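Local atomic coordinates of peptidoglycan glycosyltransferase (Atopobium parvulum, PDB entry 4OVD), a protein that belongs to the penicillin-binding protein family and joins a penicillin-binding protein dimerisation domain to a transpeptidase domain. Residues Leu525-Gly530 with Gln548-Ala553; Tyr485-Lys490 with Ala512-Ile517; Ala186-His191 with Glu212-Gln217. All coordinates share one frame; numbering follows the deposited sequence.

Contact 1 of 3, residues Leu525-Gly530 with Gln548-Ala553; sequences LMVYVG and QFAKDA
V527 and L525 of the strand meet F549, A550 and A553 of the helix in a contact made mostly by apolar side chains. CG1 of V527 lies in the plane of the F549 ring, at its edge, 3.9 Å from F549 CD2. CG2 of V527 faces the A550 methyl, 3.9 Å from A550 CB. L525 places both of its end methyls against one methyl of the helix: CD1 and CD2 of L525 are each 4.0 Å from A553 CB. L525 CD2 also packs 3.7 Å from A550 O. The F549 ring gets its place from chi1 of 177°, with CG anti to the backbone N and the ring edge directed at the strand. Over these segments the helix runs roughly antiparallel to the strand, at 150°, and the axes approach to 9.0 Å. M526 and Y528 point away from the helix, to the other face of the sheet. Helix 225-242 adds L227 and A231 against F549, and I250 and A252 of strand 248-253 also touch this ring. Helix 542-556 thus packs on one face of the five-stranded antiparallel sheet of the transpeptidase domain, and helix 418-429 packs on M526 and Y528 on the other.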
ATOM      1  N   LEU A 525      -4.726   6.897  11.047  1.00 47.04           N
ATOM      2  CA  LEU A 525      -4.434   5.490  10.694  1.00 47.17           C
ATOM      3  C   LEU A 525      -5.202   4.814   9.556  1.00 42.56           C
ATOM      4  O   LEU A 525      -6.448   4.774   9.548  1.00 37.54           O
ATOM      5  CB  LEU A 525      -4.655   4.643  11.956  1.00 44.35           C
ATOM      6  CG  LEU A 525      -4.418   3.134  11.822  1.00 47.66           C
ATOM      7  CD1 LEU A 525      -2.951   2.784  11.597  1.00 49.13           C
ATOM      8  CD2 LEU A 525      -4.843   2.485  13.113  1.00 50.39           C
HETATM    9  N   MSE A 526      -4.456   4.187   8.646  1.00 36.98           N
HETATM   10  CA  MSE A 526      -5.039   3.434   7.593  1.00 34.56           C
HETATM   11  C   MSE A 526      -4.172   2.193   7.503  1.00 39.34           C
HETATM   12  O   MSE A 526      -2.946   2.244   7.644  1.00 39.42           O
HETATM   13  CB  MSE A 526      -4.977   4.274   6.318  1.00 38.42           C
HETATM   14  CG  MSE A 526      -5.852   3.776   5.194  1.00 50.10           C
HETATM   15 SE   MSE A 526      -5.679   4.942   3.564  0.74 48.76          SE
HETATM   16  CE  MSE A 526      -3.916   4.265   3.236  1.00 40.13           C
ATOM     17  N   VAL A 527      -4.802   1.067   7.255  1.00 33.24           N
ATOM     18  CA  VAL A 527      -4.115  -0.188   7.164  1.00 34.07           C
ATOM     19  C   VAL A 527      -4.580  -0.940   5.932  1.00 36.01           C
ATOM     20  O   VAL A 527      -5.804  -0.876   5.558  1.00 33.30           O
ATOM     21  CB  VAL A 527      -4.465  -1.039   8.357  1.00 33.45           C
ATOM     22  CG1 VAL A 527      -4.088  -2.467   8.122  1.00 38.83           C
ATOM     23  CG2 VAL A 527      -3.883  -0.461   9.633  1.00 38.18           C
ATOM     24  N   TYR A 528      -3.610  -1.630   5.325  1.00 34.67           N
ATOM     25  CA  TYR A 528      -3.825  -2.473   4.161  1.00 30.77           C
ATOM     26  C   TYR A 528      -3.383  -3.878   4.445  1.00 31.50           C
ATOM     27  O   TYR A 528      -2.326  -4.093   4.996  1.00 36.69           O
ATOM     28  CB  TYR A 528      -3.007  -1.991   2.901  1.00 33.14           C
ATOM     29  CG  TYR A 528      -3.089  -3.019   1.784  1.00 29.49           C
ATOM     30  CD1 TYR A 528      -2.170  -4.025   1.672  1.00 34.17           C
ATOM     31  CD2 TYR A 528      -4.083  -2.964   0.840  1.00 33.87           C
ATOM     32  CE1 TYR A 528      -2.241  -4.954   0.632  1.00 34.11           C
ATOM     33  CE2 TYR A 528      -4.186  -3.884  -0.149  1.00 30.56           C
ATOM     34  CZ  TYR A 528      -3.245  -4.873  -0.258  1.00 32.24           C
ATOM     35  OH  TYR A 528      -3.395  -5.813  -1.276  1.00 34.69           O
ATOM     36  N   VAL A 529      -4.191  -4.842   4.046  1.00 31.20           N
ATOM     37  CA  VAL A 529      -3.920  -6.243   4.193  1.00 32.13           C
ATOM     38  C   VAL A 529      -4.240  -6.913   2.878  1.00 33.90           C
ATOM     39  O   VAL A 529      -5.324  -6.729   2.299  1.00 31.69           O
ATOM     40  CB  VAL A 529      -4.806  -6.951   5.222  1.00 34.55           C
ATOM     41  CG1 VAL A 529      -4.436  -8.430   5.243  1.00 38.86           C
ATOM     42  CG2 VAL A 529      -4.674  -6.320   6.621  1.00 35.56           C
ATOM     43  N   GLY A 530      -3.288  -7.686   2.375  1.00 32.46           N
ATOM     44  CA  GLY A 530      -3.448  -8.425   1.132  1.00 29.69           C
ATOM     45  C   GLY A 530      -2.946  -9.851   1.300  1.00 31.61           C
ATOM     46  O   GLY A 530      -1.933 -10.052   1.906  1.00 35.14           O
ATOM     47  N   GLN A 548      -8.069  -7.250  13.552  1.00 46.87           N
ATOM     48  CA  GLN A 548      -7.111  -7.527  14.605  1.00 49.59           C
ATOM     49  C   GLN A 548      -5.849  -6.657  14.506  1.00 51.79           C
ATOM     50  O   GLN A 548      -5.422  -6.047  15.485  1.00 51.44           O
ATOM     51  CB  GLN A 548      -6.746  -9.014  14.624  1.00 54.13           C
ATOM     52  CG  GLN A 548      -5.609  -9.367  15.600  1.00 66.43           C
ATOM     53  CD  GLN A 548      -5.830  -9.017  17.095  1.00 78.83           C
ATOM     54  OE1 GLN A 548      -4.883  -9.106  17.905  1.00 95.85           O
ATOM     55  NE2 GLN A 548      -7.050  -8.650  17.469  1.00 73.64           N
ATOM     56  N   PHE A 549      -5.264  -6.515  13.323  1.00 44.60           N
ATOM     57  CA  PHE A 549      -4.089  -5.738  13.268  1.00 41.97           C
ATOM     58  C   PHE A 549      -4.332  -4.205  13.412  1.00 43.16           C
ATOM     59  O   PHE A 549      -3.566  -3.472  14.052  1.00 45.70           O
ATOM     60  CB  PHE A 549      -3.294  -6.065  11.999  1.00 40.02           C
ATOM     61  CG  PHE A 549      -2.095  -5.240  11.864  1.00 41.11           C
ATOM     62  CD1 PHE A 549      -0.984  -5.499  12.634  1.00 45.20           C
ATOM     63  CD2 PHE A 549      -2.067  -4.183  10.968  1.00 46.73           C
ATOM     64  CE1 PHE A 549       0.141  -4.708  12.545  1.00 47.36           C
ATOM     65  CE2 PHE A 549      -0.965  -3.381  10.883  1.00 43.22           C
ATOM     66  CZ  PHE A 549       0.150  -3.649  11.665  1.00 49.23           C
ATOM     67  N   ALA A 550      -5.382  -3.711  12.828  1.00 38.80           N
ATOM     68  CA  ALA A 550      -5.635  -2.268  12.913  1.00 46.27           C
ATOM     69  C   ALA A 550      -5.952  -1.850  14.360  1.00 48.19           C
ATOM     70  O   ALA A 550      -5.589  -0.755  14.773  1.00 50.41           O
ATOM     71  CB  ALA A 550      -6.735  -1.856  11.976  1.00 40.35           C
ATOM     72  N   LYS A 551      -6.565  -2.762  15.103  1.00 47.17           N
ATOM     73  CA  LYS A 551      -6.908  -2.589  16.529  1.00 50.28           C
ATOM     74  C   LYS A 551      -5.605  -2.436  17.277  1.00 56.32           C
ATOM     75  O   LYS A 551      -5.398  -1.427  17.975  1.00 53.93           O
ATOM     76  CB  LYS A 551      -7.698  -3.827  16.988  1.00 51.00           C
ATOM     77  CG  LYS A 551      -7.915  -4.027  18.464  1.00 61.95           C
ATOM     78  CD  LYS A 551      -8.642  -2.862  19.064  1.00 67.87           C
ATOM     79  CE  LYS A 551      -8.989  -3.202  20.511  1.00 71.63           C
ATOM     80  NZ  LYS A 551      -9.524  -2.015  21.216  1.00 73.08           N
ATOM     81  N   ASP A 552      -4.704  -3.413  17.090  1.00 58.98           N
ATOM     82  CA  ASP A 552      -3.370  -3.353  17.701  1.00 58.55           C
ATOM     83  C   ASP A 552      -2.624  -2.122  17.252  1.00 55.70           C
ATOM     84  O   ASP A 552      -1.893  -1.562  18.020  1.00 52.71           O
ATOM     85  CB  ASP A 552      -2.519  -4.560  17.326  1.00 65.70           C
ATOM     86  CG  ASP A 552      -3.069  -5.846  17.885  1.00 66.80           C
ATOM     87  OD1 ASP A 552      -4.061  -5.789  18.641  1.00 66.44           O
ATOM     88  OD2 ASP A 552      -2.525  -6.909  17.538  1.00 64.79           O
ATOM     89  N   ALA A 553      -2.753  -1.712  15.995  1.00 46.38           N
ATOM     90  CA  ALA A 553      -2.054  -0.505  15.595  1.00 42.86           C
ATOM     91  C   ALA A 553      -2.650   0.676  16.374  1.00 51.85           C
ATOM     92  O   ALA A 553      -1.915   1.534  16.845  1.00 52.66           O
ATOM     93  CB  ALA A 553      -2.183  -0.266  14.094  1.00 48.36           C
TER

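Contact 2 of 3, residues Tyr485-Lys490 with Ala512-Ile517; sequences YTVAGK and ASFCGI
A488 and K490 pair with I517 and C515 through four backbone hydrogen bonds. A488 and I517 form one antiparallel hydrogen-bonded pair: I517 N reaches A488 O at 2.8 Å, and A488 N donates to I517 O. K490 and C515 form the next, with K490 N to C515 O at 3.0 Å and C515 N to K490 O. The non-hydrogen-bonded pair between them is G489 with G516, whose CA atoms come within 4.0 Å. Weaker CA-H...O contacts add to the ladder, such as V487 CA to I517 O at 3.4 Å. The aromatic packing comes from F514. Its CG is anti to the backbone N (chi1 -177°), and the ring reaches across to the neighbouring strand. F514 CD1 lies 3.4 Å from K490 O, and F514 CZ lies 3.9 Å from G489 CA. CG1 of V487 comes to the ring edge. K490 begins the KTG motif of penicillin-binding proteins. Its amino group is hydrogen-bonded to S351, and its side chain lies about 4 Å from a bound calcium ion. A488 and I517 pack on helix 458-474, while V487 and F514 meet helix 542-556, where F546 stacks edge-to-face with F514. Strand 487-495 is outermost in the sheet, beside strand 510-518.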
ATOM      1  N   TYR A 485     -14.602   1.841  17.353  1.00 55.03           N
ATOM      2  CA  TYR A 485     -13.995   2.725  16.367  1.00 50.02           C
ATOM      3  C   TYR A 485     -14.826   2.841  15.125  1.00 44.58           C
ATOM      4  O   TYR A 485     -15.691   2.052  14.885  1.00 47.83           O
ATOM      5  CB  TYR A 485     -12.633   2.158  15.966  1.00 50.93           C
ATOM      6  CG  TYR A 485     -11.608   2.103  17.085  1.00 56.33           C
ATOM      7  CD1 TYR A 485     -11.529   1.022  17.954  1.00 57.84           C
ATOM      8  CD2 TYR A 485     -10.690   3.128  17.235  1.00 55.04           C
ATOM      9  CE1 TYR A 485     -10.575   0.998  18.962  1.00 60.35           C
ATOM     10  CE2 TYR A 485      -9.751   3.108  18.210  1.00 56.53           C
ATOM     11  CZ  TYR A 485      -9.702   2.051  19.076  1.00 60.54           C
ATOM     12  OH  TYR A 485      -8.740   2.094  20.020  1.00 64.86           O
ATOM     13  N   THR A 486     -14.559   3.834  14.310  1.00 47.84           N
ATOM     14  CA  THR A 486     -15.248   3.961  13.019  1.00 46.25           C
ATOM     15  C   THR A 486     -14.261   3.462  12.009  1.00 38.69           C
ATOM     16  O   THR A 486     -13.124   3.780  12.125  1.00 41.43           O
ATOM     17  CB  THR A 486     -15.591   5.414  12.671  1.00 51.71           C
ATOM     18  OG1 THR A 486     -16.558   5.901  13.588  1.00 51.45           O
ATOM     19  CG2 THR A 486     -16.161   5.488  11.283  1.00 55.13           C
ATOM     20  N   VAL A 487     -14.675   2.597  11.103  1.00 40.64           N
ATOM     21  CA  VAL A 487     -13.798   2.045  10.049  1.00 36.94           C
ATOM     22  C   VAL A 487     -14.484   2.261   8.720  1.00 37.07           C
ATOM     23  O   VAL A 487     -15.634   1.885   8.543  1.00 37.64           O
ATOM     24  CB  VAL A 487     -13.532   0.551  10.269  1.00 35.47           C
ATOM     25  CG1 VAL A 487     -12.731  -0.099   9.128  1.00 36.77           C
ATOM     26  CG2 VAL A 487     -12.844   0.372  11.587  1.00 39.44           C
ATOM     27  N   ALA A 488     -13.806   2.973   7.826  1.00 31.84           N
ATOM     28  CA  ALA A 488     -14.294   3.173   6.483  1.00 32.33           C
ATOM     29  C   ALA A 488     -13.328   2.315   5.633  1.00 32.11           C
ATOM     30  O   ALA A 488     -12.125   2.433   5.771  1.00 34.22           O
ATOM     31  CB  ALA A 488     -14.154   4.617   6.109  1.00 34.09           C
ATOM     32  N   GLY A 489     -13.831   1.412   4.830  1.00 31.68           N
ATOM     33  CA  GLY A 489     -12.944   0.628   4.055  1.00 32.97           C
ATOM     34  C   GLY A 489     -13.568  -0.052   2.866  1.00 34.72           C
ATOM     35  O   GLY A 489     -14.738   0.126   2.578  1.00 36.50           O
ATOM     36  N   LYS A 490     -12.759  -0.882   2.201  1.00 31.37           N
ATOM     37  CA  LYS A 490     -13.193  -1.578   1.031  1.00 29.19           C
ATOM     38  C   LYS A 490     -12.417  -2.900   0.851  1.00 31.75           C
ATOM     39  O   LYS A 490     -11.207  -2.917   1.033  1.00 29.81           O
ATOM     40  CB  LYS A 490     -12.943  -0.705  -0.206  1.00 28.98           C
ATOM     41  CG  LYS A 490     -13.428  -1.377  -1.470  1.00 31.15           C
ATOM     42  CD  LYS A 490     -14.942  -1.380  -1.585  1.00 34.24           C
ATOM     43  CE  LYS A 490     -15.459  -1.988  -2.896  1.00 31.68           C
ATOM     44  NZ  LYS A 490     -15.307  -3.454  -2.813  1.00 33.92           N
ATOM     45  N   ALA A 512      -6.745 -11.394  -2.169  1.00 34.54           N
ATOM     46  CA  ALA A 512      -7.806 -10.888  -1.299  1.00 34.08           C
ATOM     47  C   ALA A 512      -7.209  -9.744  -0.540  1.00 33.14           C
ATOM     48  O   ALA A 512      -6.284  -9.959   0.241  1.00 34.95           O
ATOM     49  CB  ALA A 512      -8.271 -11.962  -0.321  1.00 35.23           C
ATOM     50  N   SER A 513      -7.857  -8.591  -0.626  1.00 32.73           N
ATOM     51  CA  SER A 513      -7.357  -7.352  -0.021  1.00 31.69           C
ATOM     52  C   SER A 513      -8.389  -6.621   0.761  1.00 32.43           C
ATOM     53  O   SER A 513      -9.575  -6.775   0.517  1.00 32.57           O
ATOM     54  CB  SER A 513      -7.034  -6.384  -1.142  1.00 32.04           C
ATOM     55  OG  SER A 513      -5.977  -6.937  -1.895  1.00 39.62           O
ATOM     56  N   PHE A 514      -7.931  -5.897   1.758  1.00 31.39           N
ATOM     57  CA  PHE A 514      -8.778  -5.018   2.452  1.00 31.08           C
ATOM     58  C   PHE A 514      -7.959  -3.742   2.758  1.00 37.32           C
ATOM     59  O   PHE A 514      -6.848  -3.858   3.259  1.00 38.03           O
ATOM     60  CB  PHE A 514      -9.314  -5.575   3.768  1.00 32.51           C
ATOM     61  CG  PHE A 514     -10.262  -4.628   4.426  1.00 28.19           C
ATOM     62  CD1 PHE A 514     -11.542  -4.561   4.002  1.00 31.41           C
ATOM     63  CD2 PHE A 514      -9.848  -3.760   5.405  1.00 33.63           C
ATOM     64  CE1 PHE A 514     -12.435  -3.657   4.620  1.00 33.66           C
ATOM     65  CE2 PHE A 514     -10.724  -2.860   6.050  1.00 33.14           C
ATOM     66  CZ  PHE A 514     -12.005  -2.834   5.643  1.00 31.65           C
ATOM     67  N   CYS A 515      -8.532  -2.566   2.507  1.00 33.47           N
ATOM     68  CA  CYS A 515      -7.861  -1.327   2.848  1.00 33.15           C
ATOM     69  C   CYS A 515      -8.862  -0.536   3.688  1.00 37.63           C
ATOM     70  O   CYS A 515      -9.989  -0.300   3.223  1.00 37.93           O
ATOM     71  CB  CYS A 515      -7.461  -0.511   1.623  1.00 36.66           C
ATOM     72  SG  CYS A 515      -6.297   0.846   2.120  1.00 47.28           S
ATOM     73  N   GLY A 516      -8.480  -0.159   4.904  1.00 35.69           N
ATOM     74  CA  GLY A 516      -9.382   0.584   5.813  1.00 41.20           C
ATOM     75  C   GLY A 516      -8.742   1.734   6.553  1.00 37.19           C
ATOM     76  O   GLY A 516      -7.552   1.753   6.769  1.00 33.87           O
ATOM     77  N   ILE A 517      -9.565   2.694   6.936  1.00 35.68           N
ATOM     78  CA  ILE A 517      -9.149   3.905   7.589  1.00 37.35           C
ATOM     79  C   ILE A 517      -9.850   3.860   8.932  1.00 38.67           C
ATOM     80  O   ILE A 517     -11.063   3.668   8.990  1.00 35.95           O
ATOM     81  CB  ILE A 517      -9.660   5.112   6.768  1.00 39.23           C
ATOM     82  CG1 ILE A 517      -9.109   5.057   5.342  1.00 41.40           C
ATOM     83  CG2 ILE A 517      -9.260   6.416   7.431  1.00 40.06           C
ATOM     84  CD1 ILE A 517      -9.854   5.848   4.263  1.00 42.30           C
TER

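Contact 3 of 3, residues Ala186-His191 with Glu212-Gln217; sequences AGTNGH and EAQNGQ
T188 and Q214 have similar first torsions, and their side chains lie side by side, pointing the same way. In T188, chi1 of -55° sets CG2 anti to the backbone N and OG1 beside it. In Q214, chi1 of -64° places CG beside the backbone N, and the chain then bends at chi2, 83°. As modelled, the bend turns the Q214 amide toward T188, but the fit is too tight and its detail is doubtful. The T188 hydroxyl makes no hydrogen bond with the amide oxygen.

The backbone gives the firmer link. Q214 N donates to T188 O at 2.7 Å, in the carbonyl plane. T188 N donates to Q214 O, also at 2.7 Å, although the position of that oxygen is less sure. The same T188 O receives a CA-H...O contact from A213 CA at 3.2 Å. Next along, the methyl of A213 packs on the backbone: A213 CB lies 3.5 Å from G190 N. Glycines let the chains run close on both sides of the bridge. The CA atoms of G187 and G216 are 3.8 Å apart, and so are those of G190 and A213.

The segments run nearly antiparallel, 173° apart end to end. N189 points away from segment 212-217, and its OD1 is hydrogen-bonded to the backbone N of A57. G190 bonds through its backbone to L55, and H191 to T211. This is a single antiparallel beta bridge between two surface loops. It lies next to the small antiparallel sheet formed by strands 53-55, 190-192 and 210-211.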
ATOM      1  N   ALA A 186      26.362   5.804   4.688  1.00 46.73           N
ATOM      2  CA  ALA A 186      27.798   5.421   4.582  1.00 49.67           C
ATOM      3  C   ALA A 186      28.630   6.643   4.876  1.00 53.44           C
ATOM      4  O   ALA A 186      28.355   7.755   4.420  1.00 54.20           O
ATOM      5  CB  ALA A 186      28.123   4.938   3.174  1.00 46.27           C
ATOM      6  N   GLY A 187      29.674   6.490   5.633  1.00 54.84           N
ATOM      7  CA  GLY A 187      30.432   7.682   5.850  1.00 54.90           C
ATOM      8  C   GLY A 187      31.500   7.572   4.841  1.00 55.32           C
ATOM      9  O   GLY A 187      31.344   6.873   3.850  1.00 54.80           O
ATOM     10  N   THR A 188      32.622   8.172   5.182  1.00 56.49           N
ATOM     11  CA  THR A 188      33.797   8.158   4.373  1.00 56.84           C
ATOM     12  C   THR A 188      34.923   7.704   5.256  1.00 49.72           C
ATOM     13  O   THR A 188      35.188   8.322   6.300  1.00 46.35           O
ATOM     14  CB  THR A 188      34.126   9.580   3.903  1.00 57.60           C
ATOM     15  OG1 THR A 188      32.981  10.124   3.227  1.00 61.09           O
ATOM     16  CG2 THR A 188      35.341   9.560   2.993  1.00 60.93           C
ATOM     17  N   ASN A 189      35.593   6.646   4.849  1.00 45.11           N
ATOM     18  CA  ASN A 189      36.678   6.149   5.638  1.00 50.80           C
ATOM     19  C   ASN A 189      37.837   7.132   5.770  1.00 56.93           C
ATOM     20  O   ASN A 189      37.968   8.041   4.952  1.00 52.86           O
ATOM     21  CB  ASN A 189      37.191   4.883   5.015  1.00 53.01           C
ATOM     22  CG  ASN A 189      36.236   3.723   5.182  1.00 55.08           C
ATOM     23  OD1 ASN A 189      35.429   3.675   6.124  1.00 51.79           O
ATOM     24  ND2 ASN A 189      36.407   2.722   4.334  1.00 58.16           N
ATOM     25  N   GLY A 190      38.616   6.957   6.837  1.00 54.04           N
ATOM     26  CA  GLY A 190      39.825   7.734   7.086  1.00 54.92           C
ATOM     27  C   GLY A 190      41.020   6.910   6.632  1.00 54.93           C
ATOM     28  O   GLY A 190      40.870   5.737   6.235  1.00 51.94           O
ATOM     29  N   HIS A 191      42.208   7.510   6.681  1.00 54.10           N
ATOM     30  CA  HIS A 191      43.427   6.818   6.310  1.00 58.31           C
ATOM     31  C   HIS A 191      44.631   7.282   7.089  1.00 57.24           C
ATOM     32  O   HIS A 191      44.798   8.471   7.305  1.00 55.48           O
ATOM     33  CB  HIS A 191      43.760   7.039   4.827  1.00 65.28           C
ATOM     34  CG  HIS A 191      42.616   6.762   3.919  1.00 65.78           C
ATOM     35  ND1 HIS A 191      42.243   5.484   3.571  1.00 73.23           N
ATOM     36  CD2 HIS A 191      41.721   7.595   3.337  1.00 72.28           C
ATOM     37  CE1 HIS A 191      41.175   5.541   2.795  1.00 73.32           C
ATOM     38  NE2 HIS A 191      40.847   6.811   2.626  1.00 77.12           N
ATOM     39  N   GLU A 212      40.635  12.048   8.640  1.00 64.47           N
ATOM     40  CA  GLU A 212      39.563  11.566   9.471  1.00 64.76           C
ATOM     41  C   GLU A 212      38.508  10.774   8.750  1.00 58.93           C
ATOM     42  O   GLU A 212      38.232  11.008   7.590  1.00 59.06           O
ATOM     43  CB  GLU A 212      38.887  12.770  10.112  1.00 72.39           C
ATOM     44  CG  GLU A 212      37.994  12.423  11.272  1.00 79.96           C
ATOM     45  CD  GLU A 212      37.252  13.631  11.765  1.00 94.33           C
ATOM     46  OE1 GLU A 212      37.176  14.581  10.947  1.00 96.15           O
ATOM     47  OE2 GLU A 212      36.764  13.624  12.939  1.00 91.23           O
ATOM     48  N   ALA A 213      37.957   9.784   9.442  1.00 52.70           N
ATOM     49  CA  ALA A 213      36.829   9.052   8.929  1.00 54.76           C
ATOM     50  C   ALA A 213      35.635   9.969   9.196  1.00 58.36           C
ATOM     51  O   ALA A 213      35.609  10.669  10.215  1.00 62.84           O
ATOM     52  CB  ALA A 213      36.653   7.758   9.677  1.00 53.69           C
ATOM     53  N   GLN A 214      34.695  10.066   8.258  1.00 63.24           N
ATOM     54  CA  GLN A 214      33.468  10.850   8.522  1.00 65.74           C
ATOM     55  C   GLN A 214      32.402   9.753   8.637  1.00 60.04           C
ATOM     56  O   GLN A 214      32.158   9.021   7.679  1.00 56.23           O
ATOM     57  CB  GLN A 214      33.094  11.859   7.406  1.00 70.01           C
ATOM     58  CG  GLN A 214      34.078  13.000   7.142  1.00 81.50           C
ATOM     59  CD  GLN A 214      35.243  12.620   6.225  1.00102.98           C
ATOM     60  OE1 GLN A 214      35.054  11.994   5.177  1.00111.85           O
ATOM     61  NE2 GLN A 214      36.448  13.055   6.585  1.00104.04           N
ATOM     62  N   ASN A 215      31.812   9.588   9.806  1.00 59.77           N
ATOM     63  CA  ASN A 215      30.764   8.568   9.991  1.00 58.17           C
ATOM     64  C   ASN A 215      29.500   8.969   9.242  1.00 55.58           C
ATOM     65  O   ASN A 215      29.303  10.125   8.888  1.00 52.19           O
ATOM     66  CB  ASN A 215      30.496   8.345  11.462  1.00 62.55           C
ATOM     67  CG  ASN A 215      31.752   7.912  12.207  1.00 66.71           C
ATOM     68  OD1 ASN A 215      32.018   8.378  13.312  1.00 71.08           O
ATOM     69  ND2 ASN A 215      32.566   7.084  11.568  1.00 58.32           N
ATOM     70  N   GLY A 216      28.670   8.003   8.918  1.00 53.36           N
ATOM     71  CA  GLY A 216      27.477   8.328   8.180  1.00 52.45           C
ATOM     72  C   GLY A 216      26.493   9.093   9.039  1.00 53.42           C
ATOM     73  O   GLY A 216      26.646   9.157  10.245  1.00 51.46           O
ATOM     74  N   GLN A 217      25.473   9.641   8.399  1.00 53.18           N
ATOM     75  CA  GLN A 217      24.439  10.388   9.094  1.00 56.91           C
ATOM     76  C   GLN A 217      23.319   9.507   9.610  1.00 51.78           C
ATOM     77  O   GLN A 217      22.859   8.591   8.932  1.00 49.95           O
ATOM     78  CB  GLN A 217      23.837  11.429   8.165  1.00 59.77           C
ATOM     79  CG  GLN A 217      24.686  12.677   8.038  1.00 77.10           C
ATOM     80  CD  GLN A 217      24.000  13.744   7.198  1.00 90.47           C
ATOM     81  OE1 GLN A 217      23.454  13.465   6.116  1.00 81.15           O
ATOM     82  NE2 GLN A 217      24.050  14.988   7.682  1.00101.36           N
TER

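How the contacts relate
From the N terminus, contact 3 comes first. It closes a loop of 20 residues, partly not modelled, and joins the start of strand 190-192 to the loop between strands 210-211 and 219-221. Contact 2 follows, closing a loop of 21 residues that is partly strand. Contact 1 closes last, across 17 residues. The three are in series, so none nests within or crosses another. Contacts 2 and 1 share the five-stranded sheet. Strands 510-518 and 525-532 are neighbours there, and the backbones of V527 and V529 probably bond to those of G516 and F514. Contact 1 adds helix 542-556 to that sheet. Contact 3 stands apart, its centre about 40 Å from that of contact 1.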